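Side-chain contacts in alcohol dehydrogenase IV (Corynebacterium glutamicum, PDB 3IV7), which probably reduces maleylacetate to 3-oxoadipate with a nicotinamide cofactor, as a member of the iron-containing alcohol dehydrogenase family: residues Leu264-Ala269 with Leu346-Asn351; Cys245-Gly250 with Ala319-Val324. All coordinates share one frame; numbering follows the deposited sequence.

How the contacts relate
Both contacts join helices of the C-terminal part of the chain, on the same side of its centre. Their centres lie about 14 Å apart. Helix 240-250 is followed by helix 256-271, and helix 318-326 by helix 339-351. Contact 1 pairs 256-271 with 339-351, and contact 2 pairs 240-250 with 318-326. The four segments alternate between the contacts along the chain. Leu-346, on helix 339-351 but taking no part in contact 1, puts its CD1 3.6 Å from CB of Ala-321 in contact 2. CD1 of Leu-346 also lies 4.0 Å from CG2 of Val-322. Neither contact involves the other subunit. In this family the cofactor and metal generally lie between the two domains.

Contact 1 (Leu264-Ala269 with Leu346-Asn351)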
ATOM      1  N   LEU A 264      -3.644 -23.715   7.921  1.00 25.00           N
ATOM      2  CA  LEU A 264      -4.381 -22.453   8.053  1.00 23.68           C
ATOM      3  C   LEU A 264      -5.688 -22.516   8.850  1.00 25.13           C
ATOM      4  O   LEU A 264      -5.859 -21.764   9.801  1.00 29.51           O
ATOM      5  CB  LEU A 264      -4.622 -21.840   6.671  1.00 23.77           C
ATOM      6  CG  LEU A 264      -5.480 -20.555   6.635  1.00 26.69           C
ATOM      7  CD1 LEU A 264      -4.892 -19.457   7.528  1.00 26.25           C
ATOM      8  CD2 LEU A 264      -5.648 -20.066   5.177  1.00 24.88           C
ATOM      9  N   PRO A 265      -6.618 -23.415   8.475  1.00 25.00           N
ATOM     10  CA  PRO A 265      -7.878 -23.412   9.230  1.00 24.41           C
ATOM     11  C   PRO A 265      -7.724 -23.716  10.711  1.00 25.19           C
ATOM     12  O   PRO A 265      -8.532 -23.259  11.522  1.00 27.76           O
ATOM     13  CB  PRO A 265      -8.682 -24.503   8.561  1.00 26.38           C
ATOM     14  CG  PRO A 265      -7.599 -25.402   7.875  1.00 24.11           C
ATOM     15  CD  PRO A 265      -6.601 -24.452   7.422  1.00 19.51           C
ATOM     16  N   TYR A 266      -6.710 -24.498  11.058  1.00 28.61           N
ATOM     17  CA  TYR A 266      -6.441 -24.856  12.465  1.00 27.48           C
ATOM     18  C   TYR A 266      -5.876 -23.655  13.244  1.00 24.91           C
ATOM     19  O   TYR A 266      -6.273 -23.405  14.387  1.00 25.67           O
ATOM     20  CB  TYR A 266      -5.517 -26.120  12.545  1.00 25.09           C
ATOM     21  CG  TYR A 266      -6.206 -27.289  11.912  1.00 24.36           C
ATOM     22  CD1 TYR A 266      -7.234 -27.950  12.585  1.00 26.72           C
ATOM     23  CD2 TYR A 266      -5.980 -27.612  10.594  1.00 22.76           C
ATOM     24  CE1 TYR A 266      -7.969 -28.908  11.978  1.00 28.15           C
ATOM     25  CE2 TYR A 266      -6.684 -28.594   9.983  1.00 25.38           C
ATOM     26  CZ  TYR A 266      -7.696 -29.242  10.676  1.00 26.44           C
ATOM     27  OH  TYR A 266      -8.425 -30.239  10.064  1.00 24.02           O
ATOM     28  N   VAL A 267      -5.025 -22.865  12.599  1.00 25.59           N
ATOM     29  CA  VAL A 267      -4.504 -21.644  13.250  1.00 23.83           C
ATOM     30  C   VAL A 267      -5.613 -20.615  13.348  1.00 24.53           C
ATOM     31  O   VAL A 267      -5.746 -19.940  14.363  1.00 25.34           O
ATOM     32  CB  VAL A 267      -3.326 -21.075  12.548  1.00 23.87           C
ATOM     33  CG1 VAL A 267      -2.875 -19.792  13.253  1.00 23.19           C
ATOM     34  CG2 VAL A 267      -2.174 -22.124  12.488  1.00 20.30           C
ATOM     35  N   LEU A 268      -6.459 -20.541  12.330  1.00 26.25           N
ATOM     36  CA  LEU A 268      -7.601 -19.632  12.398  1.00 25.79           C
ATOM     37  C   LEU A 268      -8.522 -20.025  13.545  1.00 28.32           C
ATOM     38  O   LEU A 268      -8.873 -19.177  14.391  1.00 28.96           O
ATOM     39  CB  LEU A 268      -8.373 -19.615  11.109  1.00 25.28           C
ATOM     40  CG  LEU A 268      -9.574 -18.676  11.088  1.00 27.04           C
ATOM     41  CD1 LEU A 268      -9.144 -17.225  11.453  1.00 21.31           C
ATOM     42  CD2 LEU A 268     -10.213 -18.739   9.727  1.00 29.07           C
ATOM     43  N   ALA A 269      -8.923 -21.296  13.576  1.00 27.60           N
ATOM     44  CA  ALA A 269      -9.803 -21.807  14.637  1.00 26.85           C
ATOM     45  C   ALA A 269      -9.227 -21.538  16.003  1.00 28.51           C
ATOM     46  O   ALA A 269      -9.941 -21.146  16.917  1.00 32.03           O
ATOM     47  CB  ALA A 269     -10.034 -23.304  14.460  1.00 24.54           C
ATOM     48  N   LEU A 346      -1.534 -29.387  16.119  1.00 24.02           N
ATOM     49  CA  LEU A 346      -0.891 -30.237  15.121  1.00 26.87           C
ATOM     50  C   LEU A 346      -1.570 -31.639  14.990  1.00 28.88           C
ATOM     51  O   LEU A 346      -1.554 -32.223  13.919  1.00 27.27           O
ATOM     52  CB  LEU A 346       0.599 -30.380  15.409  1.00 26.76           C
ATOM     53  CG  LEU A 346       1.446 -29.143  15.104  1.00 25.50           C
ATOM     54  CD1 LEU A 346       2.929 -29.413  15.442  1.00 20.89           C
ATOM     55  CD2 LEU A 346       1.289 -28.736  13.673  1.00 18.65           C
ATOM     56  N   GLU A 347      -2.143 -32.157  16.083  1.00 28.08           N
ATOM     57  CA  GLU A 347      -2.919 -33.417  16.022  1.00 29.68           C
ATOM     58  C   GLU A 347      -4.133 -33.244  15.144  1.00 27.54           C
ATOM     59  O   GLU A 347      -4.470 -34.126  14.368  1.00 29.22           O
ATOM     60  CB  GLU A 347      -3.397 -33.848  17.407  1.00 30.78           C
ATOM     61  CG  GLU A 347      -2.342 -34.322  18.305  1.00 33.48           C
ATOM     62  CD  GLU A 347      -2.824 -34.428  19.740  1.00 40.95           C
ATOM     63  OE1 GLU A 347      -4.036 -34.705  19.951  1.00 39.84           O
ATOM     64  OE2 GLU A 347      -1.997 -34.222  20.648  1.00 33.85           O
ATOM     65  N   ALA A 348      -4.801 -32.108  15.276  1.00 25.60           N
ATOM     66  CA  ALA A 348      -5.985 -31.809  14.457  1.00 24.10           C
ATOM     67  C   ALA A 348      -5.627 -31.705  12.981  1.00 25.11           C
ATOM     68  O   ALA A 348      -6.343 -32.241  12.127  1.00 24.30           O
ATOM     69  CB  ALA A 348      -6.666 -30.521  14.935  1.00 24.19           C
ATOM     70  N   ALA A 349      -4.533 -31.000  12.681  1.00 21.12           N
ATOM     71  CA  ALA A 349      -4.076 -30.833  11.307  1.00 20.94           C
ATOM     72  C   ALA A 349      -3.591 -32.159  10.724  1.00 23.41           C
ATOM     73  O   ALA A 349      -3.746 -32.398   9.543  1.00 24.45           O
ATOM     74  CB  ALA A 349      -2.981 -29.786  11.218  1.00 20.33           C
ATOM     75  N   LEU A 350      -2.989 -32.997  11.562  1.00 23.25           N
ATOM     76  CA  LEU A 350      -2.508 -34.289  11.144  1.00 25.21           C
ATOM     77  C   LEU A 350      -3.607 -35.127  10.548  1.00 24.77           C
ATOM     78  O   LEU A 350      -3.427 -35.710   9.482  1.00 24.11           O
ATOM     79  CB  LEU A 350      -1.909 -35.043  12.324  1.00 25.84           C
ATOM     80  CG  LEU A 350      -1.472 -36.498  12.060  1.00 26.07           C
ATOM     81  CD1 LEU A 350      -0.299 -36.567  11.058  1.00 20.88           C
ATOM     82  CD2 LEU A 350      -1.133 -37.176  13.376  1.00 20.50           C
ATOM     83  N   ASN A 351      -4.736 -35.210  11.250  1.00 23.11           N
ATOM     84  CA  ASN A 351      -5.856 -36.072  10.819  1.00 22.52           C
ATOM     85  C   ASN A 351      -7.020 -35.368  10.192  1.00 21.90           C
ATOM     86  O   ASN A 351      -8.018 -35.997   9.851  1.00 24.38           O
ATOM     87  CB  ASN A 351      -6.314 -36.894  11.988  1.00 20.85           C
ATOM     88  CG  ASN A 351      -5.267 -37.818  12.429  1.00 28.58           C
ATOM     89  OD1 ASN A 351      -4.583 -38.397  11.593  1.00 26.86           O
ATOM     90  ND2 ASN A 351      -5.053 -37.921  13.732  1.00 22.06           N
TER
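Tyr-266 lays one face of its ring on the backbone of helix 339-351 at Ala-348 and Ala-349. Its CB already points toward that helix. With CG anti to the carbonyl carbon (chi1 -62°), the ring then runs across the two alanines. CG is 4.1 Å from CB of Ala-349. Beyond it the ring atoms divide between the two residues. CD1 packs on CB of Ala-348 at 3.5 Å, and CE1 stays close to the same methyl. Across the ring from CD1, CD2 of Tyr-266 is 3.8 Å from CB of Ala-349. CE2 passes over CA of that residue. This CA lies 3.9 Å from the ring centroid and 18° off the normal, so it makes a CH-pi contact. Both helices belong to the all-helical C-terminal domain of the iron-containing alcohol dehydrogenases. The small alanine side chains are consistent with the ring lying this close to the helix backbone. Farther out, CZ lies 3.6 Å from the carbonyl O of Ala-348. The hydroxyl ends near that same oxygen, but its hydrogen bond goes to the backbone O of Glu-353. Pro-355 touches the tyrosine side chain as well.

Contact 2 (Cys245-Gly250 with Ala319-Val324); sequences CHTLGG and AEAVDV
Thr-247 overlaps Ala-321 and Val-324 with its methyl group, which fits between these two residues of helix 318-326. CG2 is 3.7 Å from the carbonyl O of Ala-321. It also rests against CA of Ala-321, while CB of the same residue is a little farther off. Toward the next turn, CG2 lies 4.0 Å from CB of Val-324 and 3.9 Å from its CG1. The methyl thus touches two residues spaced three apart on one face of the helix.

The threonine and valine side chains run past each other in opposite directions. CG1 of Val-324 is anti to its backbone N (chi1 169°). This carries it alongside the threonine hydroxyl, where it meets OG1 of Thr-247 at 3.5 Å. That contact is not a polar one. OG1 instead hydrogen-bonds to the hydroxyl of Thr-325, which also bonds the carbonyl O of Ala-321. Thr-325, on helix 318-326 itself, thus bonds both Thr-247 and the backbone of its own helix. A weak second bond joins OG1 to the carbonyl O of Lys-243, one turn back in its own helix.

Leu-248 adds a looser apolar contact. Its CD2 reaches CB of Ala-321 at 4.3 Å.

The axes of the two short segments come within 9.6 Å and make an angle of 125° between their N-to-C directions. The helices cross steeply, nearer to perpendicular than to antiparallel. Both belong to the helical C-terminal domain, whereas the parallel sheet is built from strands earlier in the chain. Helix 339-351 packs on Ala-321 and Val-322 through Leu-346. Helix 256-271 packs on Leu-248 through Thr-259 and Val-263.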
ATOM      1  N   CYS A 245       4.398 -23.637   9.775  1.00 27.07           N
ATOM      2  CA  CYS A 245       4.708 -24.090   8.417  1.00 28.47           C
ATOM      3  C   CYS A 245       6.189 -24.104   8.088  1.00 31.66           C
ATOM      4  O   CYS A 245       6.665 -25.010   7.377  1.00 29.34           O
ATOM      5  CB  CYS A 245       3.918 -23.275   7.405  1.00 33.40           C
ATOM      6  SG  CYS A 245       2.125 -23.613   7.556  1.00 29.90           S
ATOM      7  N   HIS A 246       6.935 -23.121   8.613  1.00 31.91           N
ATOM      8  CA  HIS A 246       8.376 -23.073   8.421  1.00 36.37           C
ATOM      9  C   HIS A 246       9.016 -24.339   9.032  1.00 31.68           C
ATOM     10  O   HIS A 246       9.815 -24.976   8.395  1.00 34.59           O
ATOM     11  CB  HIS A 246       8.964 -21.789   9.048  1.00 38.98           C
ATOM     12  CG  HIS A 246      10.426 -21.580   8.769  1.00 52.96           C
ATOM     13  ND1 HIS A 246      11.385 -21.601   9.766  1.00 60.61           N
ATOM     14  CD2 HIS A 246      11.090 -21.310   7.616  1.00 58.15           C
ATOM     15  CE1 HIS A 246      12.570 -21.348   9.236  1.00 67.34           C
ATOM     16  NE2 HIS A 246      12.420 -21.182   7.932  1.00 64.11           N
ATOM     17  N   THR A 247       8.632 -24.681  10.255  1.00 32.52           N
ATOM     18  CA  THR A 247       9.094 -25.931  10.911  1.00 31.95           C
ATOM     19  C   THR A 247       8.717 -27.160  10.090  1.00 33.39           C
ATOM     20  O   THR A 247       9.552 -28.031   9.853  1.00 32.42           O
ATOM     21  CB  THR A 247       8.473 -26.098  12.309  1.00 34.41           C
ATOM     22  OG1 THR A 247       8.895 -25.038  13.165  1.00 29.39           O
ATOM     23  CG2 THR A 247       8.869 -27.456  12.946  1.00 26.58           C
ATOM     24  N   LEU A 248       7.454 -27.226   9.632  1.00 30.71           N
ATOM     25  CA  LEU A 248       6.988 -28.419   8.923  1.00 30.14           C
ATOM     26  C   LEU A 248       7.699 -28.571   7.566  1.00 31.22           C
ATOM     27  O   LEU A 248       8.034 -29.682   7.165  1.00 31.10           O
ATOM     28  CB  LEU A 248       5.451 -28.430   8.776  1.00 26.70           C
ATOM     29  CG  LEU A 248       4.595 -28.590  10.060  1.00 26.80           C
ATOM     30  CD1 LEU A 248       3.091 -28.545   9.747  1.00 21.74           C
ATOM     31  CD2 LEU A 248       4.929 -29.880  10.798  1.00 24.28           C
ATOM     32  N   GLY A 249       7.961 -27.452   6.893  1.00 36.29           N
ATOM     33  CA  GLY A 249       8.697 -27.461   5.612  1.00 35.32           C
ATOM     34  C   GLY A 249      10.195 -27.673   5.802  1.00 38.67           C
ATOM     35  O   GLY A 249      10.828 -28.387   5.042  1.00 39.03           O
ATOM     36  N   GLY A 250      10.746 -27.072   6.846  1.00 39.39           N
ATOM     37  CA  GLY A 250      12.186 -27.103   7.082  1.00 43.11           C
ATOM     38  C   GLY A 250      12.660 -28.394   7.682  1.00 45.72           C
ATOM     39  O   GLY A 250      13.550 -29.050   7.148  1.00 49.48           O
ATOM     40  N   ALA A 319       5.872 -33.808  18.768  1.00 26.96           N
ATOM     41  CA  ALA A 319       6.674 -33.344  19.915  1.00 27.99           C
ATOM     42  C   ALA A 319       7.878 -32.484  19.433  1.00 30.39           C
ATOM     43  O   ALA A 319       8.170 -31.441  20.004  1.00 32.49           O
ATOM     44  CB  ALA A 319       7.152 -34.534  20.764  1.00 26.87           C
ATOM     45  N   GLU A 320       8.554 -32.940  18.386  1.00 29.61           N
ATOM     46  CA  GLU A 320       9.683 -32.223  17.835  1.00 29.67           C
ATOM     47  C   GLU A 320       9.226 -30.919  17.144  1.00 31.05           C
ATOM     48  O   GLU A 320       9.847 -29.849  17.332  1.00 31.15           O
ATOM     49  CB  GLU A 320      10.425 -33.102  16.840  1.00 28.18           C
ATOM     50  CG  GLU A 320      11.658 -32.431  16.188  1.00 34.05           C
ATOM     51  CD  GLU A 320      12.353 -33.345  15.175  1.00 44.37           C
ATOM     52  OE1 GLU A 320      11.892 -34.505  14.998  1.00 42.98           O
ATOM     53  OE2 GLU A 320      13.349 -32.901  14.550  1.00 37.89           O
ATOM     54  N   ALA A 321       8.169 -31.007  16.329  1.00 25.10           N
ATOM     55  CA  ALA A 321       7.674 -29.844  15.662  1.00 26.66           C
ATOM     56  C   ALA A 321       7.408 -28.775  16.696  1.00 27.06           C
ATOM     57  O   ALA A 321       7.715 -27.607  16.481  1.00 27.90           O
ATOM     58  CB  ALA A 321       6.378 -30.165  14.866  1.00 22.32           C
ATOM     59  N   VAL A 322       6.759 -29.180  17.775  1.00 25.01           N
ATOM     60  CA  VAL A 322       6.424 -28.285  18.868  1.00 30.18           C
ATOM     61  C   VAL A 322       7.668 -27.730  19.541  1.00 32.23           C
ATOM     62  O   VAL A 322       7.768 -26.521  19.773  1.00 30.70           O
ATOM     63  CB  VAL A 322       5.571 -28.984  19.884  1.00 29.01           C
ATOM     64  CG1 VAL A 322       5.503 -28.190  21.137  1.00 28.38           C
ATOM     65  CG2 VAL A 322       4.164 -29.242  19.277  1.00 22.41           C
ATOM     66  N   ASP A 323       8.632 -28.601  19.822  1.00 31.46           N
ATOM     67  CA  ASP A 323       9.940 -28.159  20.351  1.00 32.91           C
ATOM     68  C   ASP A 323      10.553 -27.017  19.581  1.00 32.89           C
ATOM     69  O   ASP A 323      10.979 -26.047  20.171  1.00 32.44           O
ATOM     70  CB  ASP A 323      10.942 -29.284  20.329  1.00 33.06           C
ATOM     71  CG  ASP A 323      11.173 -29.820  21.615  1.00 36.43           C
ATOM     72  OD1 ASP A 323      11.725 -29.078  22.467  1.00 48.77           O
ATOM     73  OD2 ASP A 323      10.804 -30.978  21.822  1.00 46.39           O
ATOM     74  N   VAL A 324      10.640 -27.195  18.264  1.00 33.13           N
ATOM     75  CA  VAL A 324      11.265 -26.250  17.369  1.00 35.85           C
ATOM     76  C   VAL A 324      10.491 -24.949  17.170  1.00 37.42           C
ATOM     77  O   VAL A 324      11.080 -23.900  16.883  1.00 41.36           O
ATOM     78  CB  VAL A 324      11.433 -26.893  15.989  1.00 35.80           C
ATOM     79  CG1 VAL A 324      11.839 -25.843  14.957  1.00 36.80           C
ATOM     80  CG2 VAL A 324      12.452 -28.028  16.071  1.00 33.71           C
TER